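Local coordinates for protein Uly1 (Catenovulum maritimum, PDB 7DRQ) that probably cleaves ulvan, a polysaccharide of green algal cell walls, as a calcium-binding lyase of polysaccharide lyase family 24, at residues 277-282 and 292-297; 286-291 and 342-347; 332-337 and 363-368; 376-381 and 396-401. One frame throughout, in Å; residues are numbered along the deposited sequence.

Contact 1 of 4, residues 277-282 and 292-297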
loop_
_atom_site.group_PDB
_atom_site.type_symbol
_atom_site.label_atom_id
_atom_site.label_comp_id
_atom_site.label_asym_id
_atom_site.label_seq_id
_atom_site.Cartn_x
_atom_site.Cartn_y
_atom_site.Cartn_z
ATOM N N PHE A 277 3.749 -1.850 12.702
ATOM C CA PHE A 277 3.096 -3.082 12.283
ATOM C C PHE A 277 2.381 -3.732 13.457
ATOM O O PHE A 277 2.590 -3.380 14.620
ATOM C CB PHE A 277 4.105 -4.068 11.651
ATOM C CG PHE A 277 5.176 -4.552 12.588
ATOM C CD1 PHE A 277 6.369 -3.851 12.716
ATOM C CD2 PHE A 277 5.014 -5.739 13.307
ATOM C CE1 PHE A 277 7.372 -4.300 13.567
ATOM C CE2 PHE A 277 6.024 -6.202 14.165
ATOM C CZ PHE A 277 7.203 -5.483 14.285
ATOM N N GLN A 278 1.505 -4.674 13.117
ATOM C CA GLN A 278 0.939 -5.625 14.060
ATOM C C GLN A 278 1.353 -7.031 13.641
ATOM O O GLN A 278 1.815 -7.259 12.524
ATOM C CB GLN A 278 -0.596 -5.481 14.136
ATOM C CG GLN A 278 -0.990 -4.029 14.425
ATOM C CD GLN A 278 -2.464 -3.841 14.750
ATOM O OE1 GLN A 278 -3.310 -3.767 13.853
ATOM N NE2 GLN A 278 -2.776 -3.753 16.038
ATOM N N ARG A 279 1.194 -7.980 14.552
ATOM C CA ARG A 279 1.730 -9.321 14.377
ATOM C C ARG A 279 0.577 -10.316 14.293
ATOM O O ARG A 279 -0.431 -10.161 14.982
ATOM C CB ARG A 279 2.671 -9.675 15.542
ATOM C CG ARG A 279 2.917 -11.176 15.717
ATOM C CD ARG A 279 3.845 -11.472 16.907
ATOM N NE ARG A 279 3.234 -11.096 18.179
ATOM C CZ ARG A 279 3.917 -10.913 19.311
ATOM N NH1 ARG A 279 5.228 -11.099 19.319
ATOM N NH2 ARG A 279 3.281 -10.595 20.438
ATOM N N ARG A 280 0.697 -11.325 13.430
ATOM C CA ARG A 280 -0.226 -12.449 13.468
ATOM C C ARG A 280 0.568 -13.668 13.898
ATOM O O ARG A 280 1.480 -14.099 13.186
ATOM C CB ARG A 280 -0.921 -12.714 12.128
ATOM C CG ARG A 280 -1.973 -13.835 12.250
ATOM C CD ARG A 280 -2.739 -14.091 10.944
ATOM N NE ARG A 280 -3.485 -12.920 10.484
ATOM C CZ ARG A 280 -4.268 -12.905 9.409
ATOM N NH1 ARG A 280 -4.446 -14.009 8.698
ATOM N NH2 ARG A 280 -4.890 -11.783 9.049
ATOM N N PHE A 281 0.238 -14.236 15.015
ATOM C CA PHE A 281 0.943 -15.385 15.523
ATOM C C PHE A 281 0.260 -16.713 15.190
ATOM O O PHE A 281 0.875 -17.697 15.237
ATOM C CB PHE A 281 1.012 -15.334 17.064
ATOM C CG PHE A 281 2.364 -15.130 17.648
ATOM C CD1 PHE A 281 3.441 -15.802 17.206
ATOM C CD2 PHE A 281 2.535 -14.290 18.730
ATOM C CE1 PHE A 281 4.670 -15.610 17.756
ATOM C CE2 PHE A 281 3.769 -14.113 19.313
ATOM C CZ PHE A 281 4.849 -14.789 18.811
ATOM N N ASN A 282 -1.026 -16.684 14.934
ATOM C CA ASN A 282 -1.782 -17.902 14.670
ATOM C C ASN A 282 -1.665 -18.892 15.814
ATOM O O ASN A 282 -1.684 -20.107 15.601
ATOM C CB ASN A 282 -1.354 -18.556 13.363
ATOM C CG ASN A 282 -1.424 -17.595 12.192
ATOM O OD1 ASN A 282 -2.512 -17.277 11.698
ATOM N ND2 ASN A 282 -0.262 -17.131 11.749
ATOM N N GLY A 292 -0.987 -7.225 19.234
ATOM C CA GLY A 292 0.094 -6.305 19.494
ATOM C C GLY A 292 0.104 -5.086 18.595
ATOM O O GLY A 292 -0.703 -4.972 17.661
HETATM N N MSE A 293 1.005 -4.164 18.882
HETATM C CA MSE A 293 1.245 -3.001 18.038
HETATM C C MSE A 293 2.725 -2.661 18.186
HETATM O O MSE A 293 3.248 -2.584 19.302
HETATM C CB MSE A 293 0.341 -1.838 18.441
HETATM C CG MSE A 293 0.456 -0.633 17.549
HETATM SE SE MSE A 293 -0.906 0.693 18.093
HETATM C CE MSE A 293 -2.522 -0.211 17.536
ATOM N N PHE A 294 3.409 -2.456 17.067
ATOM C CA PHE A 294 4.867 -2.425 17.077
ATOM C C PHE A 294 5.378 -1.289 16.199
ATOM O O PHE A 294 4.723 -0.876 15.241
ATOM C CB PHE A 294 5.432 -3.768 16.599
ATOM C CG PHE A 294 4.878 -4.956 17.338
ATOM C CD1 PHE A 294 5.482 -5.416 18.496
ATOM C CD2 PHE A 294 3.720 -5.594 16.889
ATOM C CE1 PHE A 294 4.953 -6.511 19.194
ATOM C CE2 PHE A 294 3.191 -6.670 17.576
ATOM C CZ PHE A 294 3.816 -7.138 18.728
ATOM N N TYR A 295 6.590 -0.816 16.514
ATOM C CA TYR A 295 7.170 0.312 15.795
ATOM C C TYR A 295 8.678 0.286 15.971
ATOM O O TYR A 295 9.176 -0.009 17.063
ATOM C CB TYR A 295 6.597 1.640 16.309
ATOM C CG TYR A 295 7.394 2.893 15.977
ATOM C CD1 TYR A 295 7.301 3.487 14.722
ATOM C CD2 TYR A 295 8.170 3.521 16.944
ATOM C CE1 TYR A 295 7.989 4.657 14.427
ATOM C CE2 TYR A 295 8.885 4.674 16.660
ATOM C CZ TYR A 295 8.790 5.237 15.398
ATOM O OH TYR A 295 9.466 6.397 15.124
ATOM N N ALA A 296 9.398 0.598 14.899
ATOM C CA ALA A 296 10.842 0.751 14.981
ATOM C C ALA A 296 11.272 1.755 13.925
ATOM O O ALA A 296 10.563 1.981 12.942
ATOM C CB ALA A 296 11.571 -0.585 14.787
ATOM N N TYR A 297 12.452 2.345 14.120
ATOM C CA TYR A 297 12.965 3.298 13.146
ATOM C C TYR A 297 14.463 3.091 12.998
ATOM O O TYR A 297 15.127 2.555 13.889
ATOM C CB TYR A 297 12.650 4.752 13.540
ATOM C CG TYR A 297 13.353 5.207 14.801
ATOM C CD1 TYR A 297 14.621 5.778 14.749
ATOM C CD2 TYR A 297 12.749 5.062 16.040
ATOM C CE1 TYR A 297 15.267 6.188 15.895
ATOM C CE2 TYR A 297 13.396 5.466 17.201
ATOM C CZ TYR A 297 14.648 6.029 17.119
ATOM O OH TYR A 297 15.289 6.435 18.268
#

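Contact 2 of 4, residues 286-291 and 342-347. With CA (calcium ion), chain E.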
loop_
_atom_site.group_PDB
_atom_site.type_symbol
_atom_site.label_atom_id
_atom_site.label_comp_id
_atom_site.label_asym_id
_atom_site.label_seq_id
_atom_site.Cartn_x
_atom_site.Cartn_y
_atom_site.Cartn_z
ATOM N N ARG A 286 -6.889 -15.894 22.288
ATOM C CA ARG A 286 -7.949 -14.897 22.221
ATOM C C ARG A 286 -7.898 -14.057 20.949
ATOM O O ARG A 286 -8.859 -13.332 20.672
ATOM C CB ARG A 286 -7.864 -13.974 23.431
ATOM C CG ARG A 286 -6.572 -13.168 23.474
ATOM C CD ARG A 286 -6.362 -12.455 24.801
ATOM N NE ARG A 286 -7.361 -11.418 25.066
ATOM C CZ ARG A 286 -7.055 -10.219 25.549
ATOM N NH1 ARG A 286 -5.784 -9.911 25.814
ATOM N NH2 ARG A 286 -8.009 -9.334 25.786
ATOM N N PHE A 287 -6.818 -14.130 20.173
ATOM C CA PHE A 287 -6.625 -13.250 19.015
ATOM C C PHE A 287 -7.064 -13.980 17.746
ATOM O O PHE A 287 -6.395 -14.906 17.286
ATOM C CB PHE A 287 -5.171 -12.788 18.932
ATOM C CG PHE A 287 -4.754 -11.939 20.096
ATOM C CD1 PHE A 287 -5.221 -10.631 20.221
ATOM C CD2 PHE A 287 -3.931 -12.451 21.088
ATOM C CE1 PHE A 287 -4.850 -9.848 21.305
ATOM C CE2 PHE A 287 -3.568 -11.675 22.183
ATOM C CZ PHE A 287 -4.029 -10.380 22.297
ATOM N N ARG A 288 -8.201 -13.567 17.192
ATOM C CA ARG A 288 -8.693 -14.155 15.948
ATOM C C ARG A 288 -7.680 -13.999 14.825
ATOM O O ARG A 288 -7.543 -14.883 13.969
ATOM C CB ARG A 288 -10.013 -13.492 15.560
ATOM C CG ARG A 288 -10.600 -13.993 14.267
ATOM C CD ARG A 288 -11.951 -13.319 14.019
ATOM N NE ARG A 288 -12.489 -13.676 12.712
ATOM C CZ ARG A 288 -12.863 -12.802 11.788
ATOM N NH1 ARG A 288 -12.768 -11.500 12.017
ATOM N NH2 ARG A 288 -13.352 -13.232 10.633
ATOM N N ALA A 289 -6.973 -12.870 14.801
ATOM C CA ALA A 289 -6.010 -12.581 13.747
ATOM C C ALA A 289 -4.794 -11.902 14.352
ATOM O O ALA A 289 -3.996 -12.561 15.026
ATOM C CB ALA A 289 -6.652 -11.730 12.650
ATOM N N GLN A 290 -4.658 -10.585 14.178
ATOM C CA GLN A 290 -3.437 -9.937 14.659
ATOM C C GLN A 290 -3.474 -9.696 16.167
ATOM O O GLN A 290 -4.525 -9.730 16.820
ATOM C CB GLN A 290 -3.198 -8.611 13.923
ATOM C CG GLN A 290 -2.548 -8.731 12.544
ATOM C CD GLN A 290 -3.520 -9.128 11.464
ATOM O OE1 GLN A 290 -3.745 -10.315 11.211
ATOM N NE2 GLN A 290 -4.111 -8.127 10.794
ATOM N N ASP A 291 -2.290 -9.435 16.711
ATOM C CA ASP A 291 -2.113 -9.030 18.098
ATOM C C ASP A 291 -1.000 -7.994 18.152
ATOM O O ASP A 291 -0.174 -7.890 17.243
ATOM C CB ASP A 291 -1.776 -10.233 19.018
ATOM C CG ASP A 291 -0.353 -10.754 18.809
ATOM O OD1 ASP A 291 0.561 -10.261 19.499
ATOM O OD2 ASP A 291 -0.153 -11.658 17.959
ATOM N N GLN A 342 -11.869 -13.915 20.581
ATOM C CA GLN A 342 -12.752 -12.816 20.993
ATOM C C GLN A 342 -12.181 -11.433 20.679
ATOM O O GLN A 342 -12.948 -10.471 20.594
ATOM C CB GLN A 342 -13.066 -12.904 22.491
ATOM C CG GLN A 342 -14.381 -12.201 22.889
ATOM C CD GLN A 342 -14.768 -12.421 24.346
ATOM O OE1 GLN A 342 -14.244 -13.310 25.012
ATOM N NE2 GLN A 342 -15.694 -11.597 24.847
ATOM N N VAL A 343 -10.864 -11.300 20.528
ATOM C CA VAL A 343 -10.243 -10.050 20.091
ATOM C C VAL A 343 -9.899 -10.208 18.620
ATOM O O VAL A 343 -9.023 -11.007 18.260
ATOM C CB VAL A 343 -8.989 -9.706 20.900
ATOM C CG1 VAL A 343 -8.413 -8.342 20.433
ATOM C CG2 VAL A 343 -9.275 -9.701 22.391
ATOM N N SER A 344 -10.564 -9.434 17.763
ATOM C CA SER A 344 -10.420 -9.571 16.324
ATOM C C SER A 344 -9.786 -8.286 15.805
ATOM O O SER A 344 -10.420 -7.224 15.813
ATOM C CB SER A 344 -11.766 -9.847 15.653
ATOM O OG SER A 344 -11.630 -9.893 14.242
ATOM N N ILE A 345 -8.523 -8.384 15.395
ATOM C CA ILE A 345 -7.780 -7.279 14.806
ATOM C C ILE A 345 -7.439 -7.693 13.385
ATOM O O ILE A 345 -6.589 -8.568 13.177
ATOM C CB ILE A 345 -6.511 -6.949 15.602
ATOM C CG1 ILE A 345 -6.867 -6.561 17.042
ATOM C CG2 ILE A 345 -5.712 -5.848 14.907
ATOM C CD1 ILE A 345 -5.651 -6.566 17.964
ATOM N N THR A 346 -8.080 -7.053 12.398
ATOM C CA THR A 346 -7.925 -7.449 11.008
ATOM C C THR A 346 -7.569 -6.292 10.086
ATOM O O THR A 346 -7.376 -6.513 8.890
ATOM C CB THR A 346 -9.213 -8.124 10.494
ATOM O OG1 THR A 346 -10.338 -7.292 10.785
ATOM C CG2 THR A 346 -9.407 -9.477 11.179
ATOM N N GLY A 347 -7.478 -5.076 10.604
ATOM C CA GLY A 347 -7.196 -3.928 9.770
ATOM C C GLY A 347 -7.328 -2.668 10.595
ATOM O O GLY A 347 -7.449 -2.722 11.819
HETATM CA CA CA E . -4.806 -16.610 17.257
HETATM O O HOH W 1 -6.960 -10.583 16.430
HETATM O O HOH W 2 -4.070 -15.422 15.168
HETATM O O HOH W 3 -5.973 -8.827 8.425
HETATM O O HOH W 4 -2.607 -15.628 17.819
HETATM O O HOH W 5 -6.920 -17.911 17.823
HETATM O O HOH W 6 -5.050 -18.058 15.474
#

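Contact 3 of 4, residues 332-337 and 363-368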
loop_
_atom_site.group_PDB
_atom_site.type_symbol
_atom_site.label_atom_id
_atom_site.label_comp_id
_atom_site.label_asym_id
_atom_site.label_seq_id
_atom_site.Cartn_x
_atom_site.Cartn_y
_atom_site.Cartn_z
ATOM N N ASP A 332 -5.432 -5.295 25.446
ATOM C CA ASP A 332 -5.725 -4.564 26.650
ATOM C C ASP A 332 -7.014 -3.762 26.541
ATOM O O ASP A 332 -7.602 -3.431 27.582
ATOM C CB ASP A 332 -4.578 -3.596 26.947
ATOM C CG ASP A 332 -3.324 -4.309 27.199
ATOM O OD1 ASP A 332 -3.396 -5.580 27.186
ATOM O OD2 ASP A 332 -2.292 -3.723 27.643
ATOM N N LEU A 333 -7.373 -3.311 25.339
ATOM C CA LEU A 333 -8.552 -2.487 25.155
ATOM C C LEU A 333 -9.849 -3.264 25.358
ATOM O O LEU A 333 -10.917 -2.649 25.508
ATOM C CB LEU A 333 -8.522 -1.872 23.755
ATOM C CG LEU A 333 -7.236 -1.122 23.410
ATOM C CD1 LEU A 333 -7.250 -0.654 21.954
ATOM C CD2 LEU A 333 -7.006 0.047 24.351
ATOM N N LEU A 334 -9.787 -4.590 25.343
ATOM C CA LEU A 334 -10.920 -5.464 25.639
ATOM C C LEU A 334 -10.428 -6.452 26.684
ATOM O O LEU A 334 -10.255 -7.641 26.402
ATOM C CB LEU A 334 -11.421 -6.175 24.379
ATOM C CG LEU A 334 -11.937 -5.254 23.275
ATOM C CD1 LEU A 334 -12.014 -5.996 21.952
ATOM C CD2 LEU A 334 -13.322 -4.713 23.657
ATOM N N PRO A 335 -10.150 -5.976 27.898
ATOM C CA PRO A 335 -9.400 -6.809 28.852
ATOM C C PRO A 335 -10.161 -8.027 29.332
ATOM O O PRO A 335 -9.528 -8.957 29.838
ATOM C CB PRO A 335 -9.105 -5.845 30.006
ATOM C CG PRO A 335 -10.173 -4.820 29.922
ATOM C CD PRO A 335 -10.534 -4.676 28.474
ATOM N N ASP A 336 -11.486 -8.067 29.184
ATOM C CA ASP A 336 -12.269 -9.236 29.573
ATOM C C ASP A 336 -12.565 -10.165 28.405
ATOM O O ASP A 336 -13.233 -11.188 28.596
ATOM C CB ASP A 336 -13.585 -8.803 30.223
ATOM C CG ASP A 336 -13.378 -8.151 31.574
ATOM O OD1 ASP A 336 -12.469 -8.587 32.311
ATOM O OD2 ASP A 336 -14.124 -7.203 31.895
ATOM N N ALA A 337 -12.099 -9.828 27.202
ATOM C CA ALA A 337 -12.383 -10.619 26.008
ATOM C C ALA A 337 -11.295 -11.677 25.881
ATOM O O ALA A 337 -10.346 -11.552 25.103
ATOM C CB ALA A 337 -12.461 -9.729 24.772
ATOM N N GLY A 363 -5.356 2.181 15.589
ATOM C CA GLY A 363 -5.771 0.804 15.398
ATOM C C GLY A 363 -7.268 0.665 15.570
ATOM O O GLY A 363 -7.930 1.517 16.170
ATOM N N GLN A 364 -7.793 -0.428 15.028
ATOM C CA GLN A 364 -9.171 -0.842 15.265
ATOM C C GLN A 364 -9.142 -2.227 15.894
ATOM O O GLN A 364 -8.602 -3.171 15.308
ATOM C CB GLN A 364 -10.003 -0.863 13.987
ATOM C CG GLN A 364 -11.468 -1.169 14.286
ATOM C CD GLN A 364 -12.327 -1.287 13.049
ATOM O OE1 GLN A 364 -11.964 -0.805 11.971
ATOM N NE2 GLN A 364 -13.491 -1.919 13.199
ATOM N N THR A 365 -9.720 -2.343 17.080
ATOM C CA THR A 365 -9.716 -3.587 17.842
ATOM C C THR A 365 -11.164 -3.982 18.093
ATOM O O THR A 365 -11.887 -3.265 18.791
ATOM C CB THR A 365 -8.956 -3.403 19.157
ATOM O OG1 THR A 365 -7.613 -2.988 18.867
ATOM C CG2 THR A 365 -8.922 -4.722 19.976
ATOM N N ASN A 366 -11.589 -5.113 17.534
ATOM C CA ASN A 366 -12.994 -5.504 17.586
ATOM C C ASN A 366 -13.210 -6.642 18.575
ATOM O O ASN A 366 -12.364 -7.534 18.705
ATOM C CB ASN A 366 -13.495 -5.937 16.210
ATOM C CG ASN A 366 -13.332 -4.851 15.175
ATOM O OD1 ASN A 366 -13.607 -3.681 15.445
ATOM N ND2 ASN A 366 -12.868 -5.224 13.990
ATOM N N GLU A 367 -14.356 -6.617 19.253
ATOM C CA GLU A 367 -14.781 -7.751 20.064
ATOM C C GLU A 367 -15.603 -8.700 19.201
ATOM O O GLU A 367 -16.537 -8.272 18.517
ATOM C CB GLU A 367 -15.594 -7.300 21.277
ATOM C CG GLU A 367 -15.884 -8.479 22.233
ATOM C CD GLU A 367 -16.474 -8.045 23.555
ATOM O OE1 GLU A 367 -16.773 -6.848 23.696
ATOM O OE2 GLU A 367 -16.636 -8.907 24.456
ATOM N N TRP A 368 -15.270 -9.988 19.255
ATOM C CA TRP A 368 -15.780 -10.984 18.317
ATOM C C TRP A 368 -16.451 -12.093 19.122
ATOM O O TRP A 368 -15.767 -12.894 19.765
ATOM C CB TRP A 368 -14.623 -11.510 17.463
ATOM C CG TRP A 368 -14.937 -12.574 16.456
ATOM C CD1 TRP A 368 -14.796 -13.925 16.622
ATOM C CD2 TRP A 368 -15.379 -12.381 15.110
ATOM N NE1 TRP A 368 -15.150 -14.581 15.470
ATOM C CE2 TRP A 368 -15.511 -13.659 14.526
ATOM C CE3 TRP A 368 -15.699 -11.254 14.345
ATOM C CZ2 TRP A 368 -15.951 -13.842 13.219
ATOM C CZ3 TRP A 368 -16.130 -11.438 13.044
ATOM C CH2 TRP A 368 -16.250 -12.721 12.493
#

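Contact 4 of 4, residues 376-381 and 396-401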
loop_
_atom_site.group_PDB
_atom_site.type_symbol
_atom_site.label_atom_id
_atom_site.label_comp_id
_atom_site.label_asym_id
_atom_site.label_seq_id
_atom_site.Cartn_x
_atom_site.Cartn_y
_atom_site.Cartn_z
ATOM N N LYS A 376 -16.573 -2.239 18.388
ATOM C CA LYS A 376 -15.420 -1.725 17.656
ATOM C C LYS A 376 -14.731 -0.675 18.512
ATOM O O LYS A 376 -15.357 0.314 18.913
ATOM C CB LYS A 376 -15.840 -1.119 16.313
ATOM C CG LYS A 376 -16.598 -2.071 15.394
ATOM C CD LYS A 376 -17.074 -1.336 14.138
ATOM C CE LYS A 376 -17.722 -2.270 13.131
ATOM N NZ LYS A 376 -18.021 -1.571 11.838
ATOM N N VAL A 377 -13.450 -0.883 18.796
ATOM C CA VAL A 377 -12.677 0.053 19.601
ATOM C C VAL A 377 -11.602 0.658 18.711
ATOM O O VAL A 377 -10.768 -0.068 18.153
ATOM C CB VAL A 377 -12.042 -0.626 20.822
ATOM C CG1 VAL A 377 -11.244 0.395 21.617
ATOM C CG2 VAL A 377 -13.116 -1.313 21.677
ATOM N N TYR A 378 -11.602 1.980 18.585
ATOM C CA TYR A 378 -10.556 2.675 17.842
ATOM C C TYR A 378 -9.570 3.287 18.827
ATOM O O TYR A 378 -9.983 3.906 19.810
ATOM C CB TYR A 378 -11.160 3.746 16.929
ATOM C CG TYR A 378 -12.160 3.164 15.959
ATOM C CD1 TYR A 378 -11.752 2.680 14.721
ATOM C CD2 TYR A 378 -13.512 3.072 16.292
ATOM C CE1 TYR A 378 -12.660 2.129 13.839
ATOM C CE2 TYR A 378 -14.422 2.526 15.417
ATOM C CZ TYR A 378 -13.995 2.060 14.195
ATOM O OH TYR A 378 -14.911 1.516 13.325
ATOM N N SER A 379 -8.272 3.103 18.582
ATOM C CA SER A 379 -7.260 3.612 19.499
ATOM C C SER A 379 -6.327 4.581 18.789
ATOM O O SER A 379 -6.071 4.470 17.589
ATOM C CB SER A 379 -6.411 2.487 20.142
ATOM O OG SER A 379 -5.840 1.634 19.160
ATOM N N HIS A 380 -5.836 5.542 19.565
ATOM C CA HIS A 380 -4.829 6.495 19.130
ATOM C C HIS A 380 -3.724 6.475 20.170
ATOM O O HIS A 380 -3.964 6.792 21.338
ATOM C CB HIS A 380 -5.429 7.892 18.993
ATOM C CG HIS A 380 -4.469 8.931 18.507
ATOM N ND1 HIS A 380 -4.781 10.276 18.513
ATOM C CD2 HIS A 380 -3.214 8.835 18.000
ATOM C CE1 HIS A 380 -3.760 10.963 18.026
ATOM N NE2 HIS A 380 -2.799 10.113 17.704
ATOM N N THR A 381 -2.526 6.092 19.752
ATOM C CA THR A 381 -1.362 6.042 20.628
ATOM C C THR A 381 -0.380 7.105 20.165
ATOM O O THR A 381 -0.070 7.178 18.974
ATOM C CB THR A 381 -0.711 4.661 20.584
ATOM O OG1 THR A 381 -1.623 3.690 21.105
ATOM C CG2 THR A 381 0.574 4.642 21.407
ATOM N N PHE A 396 -11.204 8.285 19.992
ATOM C CA PHE A 396 -10.713 8.476 18.634
ATOM C C PHE A 396 -11.789 8.037 17.649
ATOM O O PHE A 396 -12.438 7.006 17.877
ATOM C CB PHE A 396 -9.421 7.676 18.406
ATOM C CG PHE A 396 -8.756 7.959 17.095
ATOM C CD1 PHE A 396 -8.090 9.160 16.889
ATOM C CD2 PHE A 396 -8.799 7.034 16.068
ATOM C CE1 PHE A 396 -7.476 9.435 15.671
ATOM C CE2 PHE A 396 -8.188 7.301 14.845
ATOM C CZ PHE A 396 -7.528 8.508 14.647
ATOM N N PRO A 397 -12.003 8.776 16.561
ATOM C CA PRO A 397 -13.116 8.455 15.653
ATOM C C PRO A 397 -12.798 7.245 14.796
ATOM O O PRO A 397 -11.656 6.754 14.786
ATOM C CB PRO A 397 -13.248 9.730 14.801
ATOM C CG PRO A 397 -11.887 10.286 14.778
ATOM C CD PRO A 397 -11.331 10.025 16.163
ATOM N N PRO A 398 -13.781 6.728 14.055
ATOM C CA PRO A 398 -13.518 5.575 13.183
ATOM C C PRO A 398 -12.678 5.921 11.965
ATOM O O PRO A 398 -13.160 5.817 10.836
ATOM C CB PRO A 398 -14.926 5.123 12.767
ATOM C CG PRO A 398 -15.846 5.734 13.778
ATOM C CD PRO A 398 -15.218 7.041 14.121
ATOM N N ALA A 399 -11.432 6.326 12.164
ATOM C CA ALA A 399 -10.540 6.609 11.050
ATOM C C ALA A 399 -9.563 5.452 10.890
ATOM O O ALA A 399 -9.159 4.837 11.868
ATOM C CB ALA A 399 -9.780 7.916 11.276
ATOM N N SER A 400 -9.193 5.157 9.646
ATOM C CA SER A 400 -8.342 4.008 9.347
ATOM C C SER A 400 -6.931 4.379 8.914
ATOM O O SER A 400 -6.077 3.488 8.827
ATOM C CB SER A 400 -8.992 3.141 8.258
ATOM O OG SER A 400 -9.054 3.850 7.033
ATOM N N GLN A 401 -6.658 5.656 8.643
ATOM C CA GLN A 401 -5.335 6.076 8.210
ATOM C C GLN A 401 -4.992 7.424 8.830
ATOM O O GLN A 401 -5.877 8.201 9.193
ATOM C CB GLN A 401 -5.252 6.123 6.668
ATOM C CG GLN A 401 -5.028 4.718 6.097
ATOM C CD GLN A 401 -4.846 4.675 4.597
ATOM O OE1 GLN A 401 -3.771 4.987 4.077
ATOM N NE2 GLN A 401 -5.889 4.256 3.891
#

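Contact 1 of 4, residues 277-282 and 292-297
F277 and F294 form an antiparallel hydrogen-bonded pair: F277 N donates to F294 O at 2.9 Å, and F294 N returns a shorter bond of 2.7 Å to F277 O. The Q278 side chain adds a further polar link, its NE2 reaching G292 O at 2.9 Å, with the acceptor tilted 21° from the amide plane. The aromatic contacts lie on the face that carries F277 and F294. With F277 CG set between its backbone N and carbonyl carbon (chi1 63°), F294 CB sits over the F277 ring, 3.4 Å from F277 CZ. The two rings are nearly parallel, 16° apart, but well offset, with centroids 5.1 Å apart. Beyond them F294 CZ lies over one face of the R279 guanidinium, 3.8 Å from R279 CZ, while F281 covers the opposite face. This sandwiched group is salt-bridged to D291. G292 has positive phi, and a CB there would run into F294 CZ. Strands 272-280 and 290-298 thus form a beta hairpin, as in the antiparallel blades of a beta-propeller.

Contact 2 of 4, residues 286-291 and 342-347
A calcium-binding loop meets a short neighbouring strand here, with F287 bridged to V343 by the backbone. V343 N donates to R286 O at 2.9 Å and V343 O accepts from R288 N, so the two chains run in the same direction. Farther along, Q290 N binds I345 O at 3.0 Å. Between these direct bonds, water 1 makes four hydrogen bonds, accepting from A289 N and I345 N and donating to Q290 O and V343 O, linking A289 N, Q290 O and I345 N, which the direct bonds leave out, and giving V343 O a second partner. Among the side chains, R288 extends from a CG anti to the backbone N (chi1 178°) and directs NH1 to S344 OG at 3.0 Å, with the hydroxyl in the guanidinium plane. The same arginine makes a cation-pi contact with W368. V343 spreads its two methyls: CG1 lies 3.9 Å from F287 CD1, whereas CG2 is 3.6 Å from R286 NH2, a guanidinium anchored by A337 O and G331 O. On the far side of the loop F287 O binds calcium at 2.3 Å. L283 O, D285 OD1 and four waters complete the shell, and one of these, water 2, also donates to A289 O. The contact is a calcium-binding hairpin loop, between strands 272-280 and 290-298, docked on the edge of the following antiparallel sheet of a propeller-type fold.

Contact 3 of 4, residues 332-337 and 363-368
L334 turns CG anti to its own carbonyl carbon (chi1 -62°) and extends beyond it (chi2 163°), which carries CD1 onto the peptide between N366 and E367. There L334 CD1 lies 3.6 Å from N366 O. On the strand, T365 holds CG2 anti to its backbone N, and this methyl meets L334 CD1 at 3.9 Å. E367 CB packs against the same leucine carbon, also at 3.9 Å, as the two side chains slant past each other. L333 meets T365 at about a right angle, with CD1 3.9 Å from T365 OG1. A type I turn from L334 to A337, closed by A337 N donating to L334 O at 3.0 Å, brings A337 CB toward the E367 carboxylate, whose OE2 is bonded to Q342 NE2. Shortening L334 to alanine would probably open a gap over the 366-367 peptide and cost the T365 methyl its leucine neighbour. The loop 332-337 thereby covers strand 359-369, which is paired with strands 343-344 and 372-383; L333 also touches S379 on the latter.

Contact 4 of 4, residues 376-381 and 396-401
P397 O, 3.7 Å from Y378 CB, accepts a hydrogen bond from A399 N at 2.7 Å, which closes an inverse gamma turn centred on P398. The turn presents P398 to the tyrosine: P398 CA stands 3.5 Å from the centroid of the Y378 ring, only 9° off its normal, in a CH-pi contact. Toward the phenol end P398 CB comes to 3.5 Å from Y378 CZ. With CG anti to the carbonyl carbon (chi1 -58°), the Y378 ring is carried under the turn. At the other end of the contact F396 fits between Y378 and H380. Y378 CB lies at the edge of the F396 ring, 4.1 Å from CD2, and H380 CB is 3.6 Å from F396 CD1. The F396 and H380 rings meet obliquely, with planes 53° apart. A serine in place of Y378 lacks the ring under P398 and would probably leave a gap beneath the turn. The imidazole nitrogens of H380 are engaged elsewhere, ND1 with N429 and NE2 with H360. Cohesion between strand 376-381 and loop 396-401 therefore rests on carbon contacts and a pi face, while the polar bond of the turn lies within the loop itself.

Overall arrangement
From the N terminus, contact 1 comes first and closes the short loop of the hairpin 272-280/290-298. Contact 2 starts inside that loop, so the two cross along the chain, and they share strand 290-298; from there it spans 50 residues to strand 343-344. Contact 3 opens within this span and crosses contact 2, joining the loop after strand 326-328 to strand 359-369. Contact 4 follows in series, linking strand 372-383 to the loop before strand 403-405. Backbone bonds of strand 359-369 connect contact 3 to contact 2 and to contact 4. Contact 1 lies within one antiparallel sheet, contact 2 joins its hairpin loop to the next, and contacts 3 and 4 fasten connecting loops to this second sheet.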